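PDB 6EVG: multi-copper Oxidase CueO from Ochrobactrum, which oxidises lignin model compounds and lignosulfonate as a laccase-like multi-copper oxidase, probably passing the electrons through its copper centres to dioxygen. Local coordinates for residues A[39-44]-A[82-87]; A[57-62]-A[144-149]. One frame throughout, in Å; residues are numbered along the deposited sequence.

Contact 1 (39-44 with 82-87) and contact 2 (57-62 with 144-149) lie about 9 Å apart between centres, within one cupredoxin-like domain. Strands 36-46 and 54-59 are neighbours in the same four-stranded sheet, and each contact starts from one of them; the backbone pairs Gln42 with Gly58 and Lys40 with Asn60 join the two. Contact 1 runs in the plane of that sheet and out to the surface, so it mixes a parallel bridge, a water and one apolar patch. Contact 2 is buried between sheets and rests mainly on aliphatic packing, with one backbone bond. Ile146 touches both Val41 and Met84, which makes the apolar sides of the two contacts continuous.

Contact 1: A[39-44]-A[82-87]; sequences LKVQTG and NGMDEG
Val41 and Asn82 form a parallel beta bridge, their CA atoms 5.1 Å apart, at the point where strand 75-82 ends and the chain turns into a loop. Val41 bonds to the residues flanking Asn82: its backbone pairs with Glu81, and Val41 O accepts from Gly83 N (2.8 Å), though the hydrogen is bent well off the line at 137°. One residue on, a water accepts from Thr43 N and donates to Gly83 O at 2.8 Å. It spans the gap where the backbones are no longer directly bonded.

Asn82 shapes the departure. Its OD1 accepts from Met84 N (2.9 Å), an Asx turn with the donor above the carbonyl plane, while ND2 reaches Glu86 O at 2.8 Å, almost straight and in the amide plane. One side-chain amide therefore grips the loop at two points. Met84 lies over the strand: its CG rests on Gln42 CA, and its sulfur sits between Val41 CG1 and Thr43 CG2. The bend at chi3 (-60°) turns the methyl CE back onto Val41 CG1, 3.8 Å away.

Beneath this patch both Val41 and Met84 touch Ile146. Helix 138-144 borders the loop, with Gln141 against Met84 and Arg140 in a salt bridge with Glu86, while strand 54-59 flanks strand 36-46 on its other edge.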
loop_
_atom_site.group_PDB
_atom_site.type_symbol
_atom_site.label_atom_id
_atom_site.label_comp_id
_atom_site.label_asym_id
_atom_site.label_seq_id
_atom_site.Cartn_x
_atom_site.Cartn_y
_atom_site.Cartn_z
ATOM N N LEU A 39 -5.226 -16.804 -8.395
ATOM C CA LEU A 39 -4.134 -16.311 -7.533
ATOM C C LEU A 39 -3.776 -17.390 -6.541
ATOM O O LEU A 39 -4.545 -17.712 -5.658
ATOM C CB LEU A 39 -4.601 -15.073 -6.770
ATOM C CG LEU A 39 -5.082 -13.906 -7.643
ATOM C CD1 LEU A 39 -5.771 -12.844 -6.753
ATOM C CD2 LEU A 39 -3.911 -13.271 -8.403
ATOM N N LYS A 40 -2.579 -17.958 -6.632
ATOM C CA LYS A 40 -2.153 -19.059 -5.791
ATOM C C LYS A 40 -1.031 -18.567 -4.877
ATOM O O LYS A 40 0.063 -18.219 -5.343
ATOM C CB LYS A 40 -1.698 -20.253 -6.618
ATOM C CG LYS A 40 -1.271 -21.441 -5.715
ATOM C CD LYS A 40 -0.769 -22.617 -6.506
ATOM C CE LYS A 40 -0.213 -23.723 -5.605
ATOM N NZ LYS A 40 0.130 -24.869 -6.493
ATOM N N VAL A 41 -1.302 -18.572 -3.580
ATOM C CA VAL A 41 -0.314 -18.159 -2.567
ATOM C C VAL A 41 0.573 -19.366 -2.275
ATOM O O VAL A 41 0.065 -20.483 -2.037
ATOM C CB VAL A 41 -1.028 -17.638 -1.301
ATOM C CG1 VAL A 41 0.004 -17.158 -0.324
ATOM C CG2 VAL A 41 -2.047 -16.546 -1.667
ATOM N N GLN A 42 1.889 -19.167 -2.253
ATOM C CA GLN A 42 2.811 -20.261 -2.180
ATOM C C GLN A 42 4.150 -19.839 -1.604
ATOM O O GLN A 42 4.558 -18.699 -1.774
ATOM C CB GLN A 42 3.035 -20.862 -3.578
ATOM C CG GLN A 42 3.570 -19.824 -4.570
ATOM C CD GLN A 42 3.431 -20.280 -6.020
ATOM O OE1 GLN A 42 4.408 -20.758 -6.599
ATOM N NE2 GLN A 42 2.265 -20.103 -6.625
ATOM N N THR A 43 4.824 -20.769 -0.949
ATOM C CA THR A 43 6.207 -20.544 -0.524
ATOM C C THR A 43 7.172 -20.859 -1.648
ATOM O O THR A 43 6.845 -21.573 -2.602
ATOM C CB THR A 43 6.570 -21.304 0.753
ATOM O OG1 THR A 43 6.468 -22.689 0.459
ATOM C CG2 THR A 43 5.707 -20.916 1.944
ATOM N N GLY A 44 8.400 -20.367 -1.501
ATOM C CA GLY A 44 9.438 -20.711 -2.469
ATOM C C GLY A 44 10.773 -20.124 -1.991
ATOM O O GLY A 44 10.961 -19.899 -0.798
ATOM N N ASN A 82 -4.816 -21.279 -1.430
ATOM C CA ASN A 82 -3.756 -21.300 -0.438
ATOM C C ASN A 82 -2.930 -22.527 -0.593
ATOM O O ASN A 82 -3.317 -23.619 -0.175
ATOM C CB ASN A 82 -4.328 -21.203 0.969
ATOM C CG ASN A 82 -3.252 -21.162 2.019
ATOM O OD1 ASN A 82 -2.052 -21.114 1.679
ATOM N ND2 ASN A 82 -3.611 -21.128 3.295
ATOM N N GLY A 83 -1.779 -22.411 -1.273
ATOM C CA GLY A 83 -0.874 -23.484 -1.437
ATOM C C GLY A 83 0.157 -23.657 -0.340
ATOM O O GLY A 83 1.116 -24.407 -0.500
ATOM N N MET A 84 -0.031 -22.974 0.800
ATOM C CA MET A 84 0.868 -23.084 1.946
ATOM C C MET A 84 0.331 -24.050 3.007
ATOM O O MET A 84 -0.823 -24.454 2.978
ATOM C CB MET A 84 1.120 -21.716 2.546
ATOM C CG MET A 84 1.610 -20.713 1.531
ATOM S SD MET A 84 2.190 -19.134 2.254
ATOM C CE MET A 84 0.719 -18.578 3.082
ATOM N N ASP A 85 1.196 -24.357 3.964
ATOM C CA ASP A 85 0.880 -25.230 5.118
ATOM C C ASP A 85 0.327 -24.486 6.331
ATOM O O ASP A 85 0.192 -25.071 7.397
ATOM C CB ASP A 85 2.050 -26.108 5.472
ATOM C CG ASP A 85 3.242 -25.351 5.978
ATOM O OD1 ASP A 85 3.138 -24.150 6.255
ATOM O OD2 ASP A 85 4.312 -25.971 6.023
ATOM N N GLU A 86 -0.041 -23.217 6.138
ATOM C CA GLU A 86 -0.627 -22.407 7.177
ATOM C C GLU A 86 -1.712 -21.516 6.543
ATOM O O GLU A 86 -1.654 -21.248 5.349
ATOM C CB GLU A 86 0.392 -21.542 7.926
ATOM C CG GLU A 86 1.144 -20.565 7.014
ATOM C CD GLU A 86 1.982 -19.533 7.720
ATOM O OE1 GLU A 86 1.622 -19.087 8.846
ATOM O OE2 GLU A 86 2.992 -19.074 7.123
ATOM N N GLY A 87 -2.623 -21.039 7.389
ATOM C CA GLY A 87 -3.688 -20.179 6.894
ATOM C C GLY A 87 -3.171 -18.860 6.328
ATOM O O GLY A 87 -2.151 -18.333 6.789
HETATM O O HOH W 1 3.711 -23.436 -0.818
#

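Contact 2: A[57-62]-A[144-149]; sequences AGINGA and LGIAGL
Leu144 meets Ala57 first, and its carbonyl receives the one hydrogen bond between the two segments. Ala57 N donates to Leu144 O at 3.0 Å, approaching from above the carbonyl plane, 68° out of it. Beside this bond the two CB atoms pack 4.0 Å apart.

Gly145 then follows the preceding helix with positive phi, in a Schellman motif. Lacking a side chain, it lets Ala57 O come within 2.9 Å of its carbonyl carbon. The touching parts, 57-59 and 144-148, run nearly parallel, 11° apart end to end.

Ile146 divides its two branches between different partners. CG1, which lies beside the backbone N, presses on Ala57 CB at 3.6 Å, and CD1 extends along the same methyl. CG2 instead faces Ile59, meeting CG1 of that residue at 3.8 Å, with the two isoleucine side chains crossing at about a right angle. Between these contacts, Gly58 passes close to Ile146 with its CA atom 4.2 Å from that of the isoleucine.

Ala147 turns its methyl away and offers backbone, its carbonyl carbon 3.6 Å from Ile59 CD1. Ile59 CD1 also lies near Gly148 N, where strand 148-153 begins and pairs with Phe130 of strand 126-131; Phe130 and Leu90 also touch Ile59.

Ile59, on strand 54-59 of one sheet, thus packs on Ile146 and on the backbone just before strand 148-153 of the other. The contact lies between the two sheets, and is an example of the facing-sheet packing of the cupredoxin beta-sandwich from which multicopper oxidases are built.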
loop_
_atom_site.group_PDB
_atom_site.type_symbol
_atom_site.label_atom_id
_atom_site.label_comp_id
_atom_site.label_asym_id
_atom_site.label_seq_id
_atom_site.Cartn_x
_atom_site.Cartn_y
_atom_site.Cartn_z
ATOM N N ALA A 57 7.823 -16.156 -0.059
ATOM C CA ALA A 57 6.488 -16.576 -0.463
ATOM C C ALA A 57 5.938 -15.520 -1.379
ATOM O O ALA A 57 6.295 -14.350 -1.274
ATOM C CB ALA A 57 5.576 -16.790 0.745
ATOM N N GLY A 58 5.039 -15.922 -2.273
ATOM C CA GLY A 58 4.455 -15.020 -3.225
ATOM C C GLY A 58 3.157 -15.514 -3.762
ATOM O O GLY A 58 2.572 -16.470 -3.252
ATOM N N ILE A 59 2.697 -14.845 -4.825
ATOM C CA ILE A 59 1.433 -15.140 -5.477
ATOM C C ILE A 59 1.750 -15.491 -6.920
ATOM O O ILE A 59 2.363 -14.690 -7.656
ATOM C CB ILE A 59 0.438 -13.963 -5.389
ATOM C CG1 ILE A 59 0.262 -13.527 -3.925
ATOM C CG2 ILE A 59 -0.863 -14.341 -6.058
ATOM C CD1 ILE A 59 -0.646 -12.362 -3.715
ATOM N N ASN A 60 1.373 -16.708 -7.345
ATOM C CA ASN A 60 1.706 -17.178 -8.683
ATOM C C ASN A 60 3.229 -17.165 -8.924
ATOM O O ASN A 60 3.697 -17.000 -10.067
ATOM C CB ASN A 60 0.980 -16.444 -9.778
ATOM C CG ASN A 60 -0.513 -16.577 -9.693
ATOM O OD1 ASN A 60 -1.052 -17.422 -8.949
ATOM N ND2 ASN A 60 -1.236 -15.789 -10.468
ATOM N N GLY A 61 3.984 -17.406 -7.892
ATOM C CA GLY A 61 5.423 -17.398 -7.896
ATOM C C GLY A 61 5.929 -17.213 -6.502
ATOM O O GLY A 61 5.166 -17.181 -5.544
ATOM N N ALA A 62 7.276 -17.135 -6.372
ATOM C CA ALA A 62 7.912 -17.203 -5.074
ATOM C C ALA A 62 8.034 -15.901 -4.326
ATOM O O ALA A 62 8.405 -15.877 -3.151
ATOM C CB ALA A 62 9.297 -17.804 -5.230
ATOM N N LEU A 144 7.750 -12.105 3.891
ATOM C CA LEU A 144 8.146 -13.212 3.035
ATOM C C LEU A 144 8.005 -12.874 1.582
ATOM O O LEU A 144 8.774 -13.393 0.762
ATOM C CB LEU A 144 7.360 -14.464 3.415
ATOM C CG LEU A 144 7.853 -15.227 4.666
ATOM C CD1 LEU A 144 6.780 -16.201 5.143
ATOM C CD2 LEU A 144 9.141 -15.942 4.381
ATOM N N GLY A 145 6.959 -12.097 1.260
ATOM C CA GLY A 145 6.815 -11.559 -0.085
ATOM C C GLY A 145 5.419 -11.615 -0.668
ATOM O O GLY A 145 5.252 -11.287 -1.851
ATOM N N ILE A 146 4.382 -11.970 0.112
ATOM C CA ILE A 146 3.070 -12.151 -0.482
ATOM C C ILE A 146 2.371 -10.819 -0.719
ATOM O O ILE A 146 1.981 -10.129 0.238
ATOM C CB ILE A 146 2.209 -13.079 0.432
ATOM C CG1 ILE A 146 2.872 -14.434 0.632
ATOM C CG2 ILE A 146 0.819 -13.224 -0.159
ATOM C CD1 ILE A 146 2.294 -15.190 1.856
ATOM N N ALA A 147 2.222 -10.469 -1.985
ATOM C CA ALA A 147 1.506 -9.264 -2.398
ATOM C C ALA A 147 1.309 -9.313 -3.880
ATOM O O ALA A 147 2.073 -9.954 -4.591
ATOM C CB ALA A 147 2.249 -7.986 -2.049
ATOM N N GLY A 148 0.285 -8.586 -4.343
ATOM C CA GLY A 148 0.120 -8.329 -5.782
ATOM C C GLY A 148 -0.499 -6.944 -5.965
ATOM O O GLY A 148 -0.812 -6.279 -5.004
ATOM N N LEU A 149 -0.633 -6.567 -7.229
ATOM C CA LEU A 149 -1.110 -5.239 -7.606
ATOM C C LEU A 149 -2.446 -5.360 -8.311
ATOM O O LEU A 149 -2.728 -6.376 -8.938
ATOM C CB LEU A 149 -0.077 -4.528 -8.494
ATOM C CG LEU A 149 1.303 -4.422 -7.906
ATOM C CD1 LEU A 149 2.258 -3.757 -8.894
ATOM C CD2 LEU A 149 1.309 -3.674 -6.573
#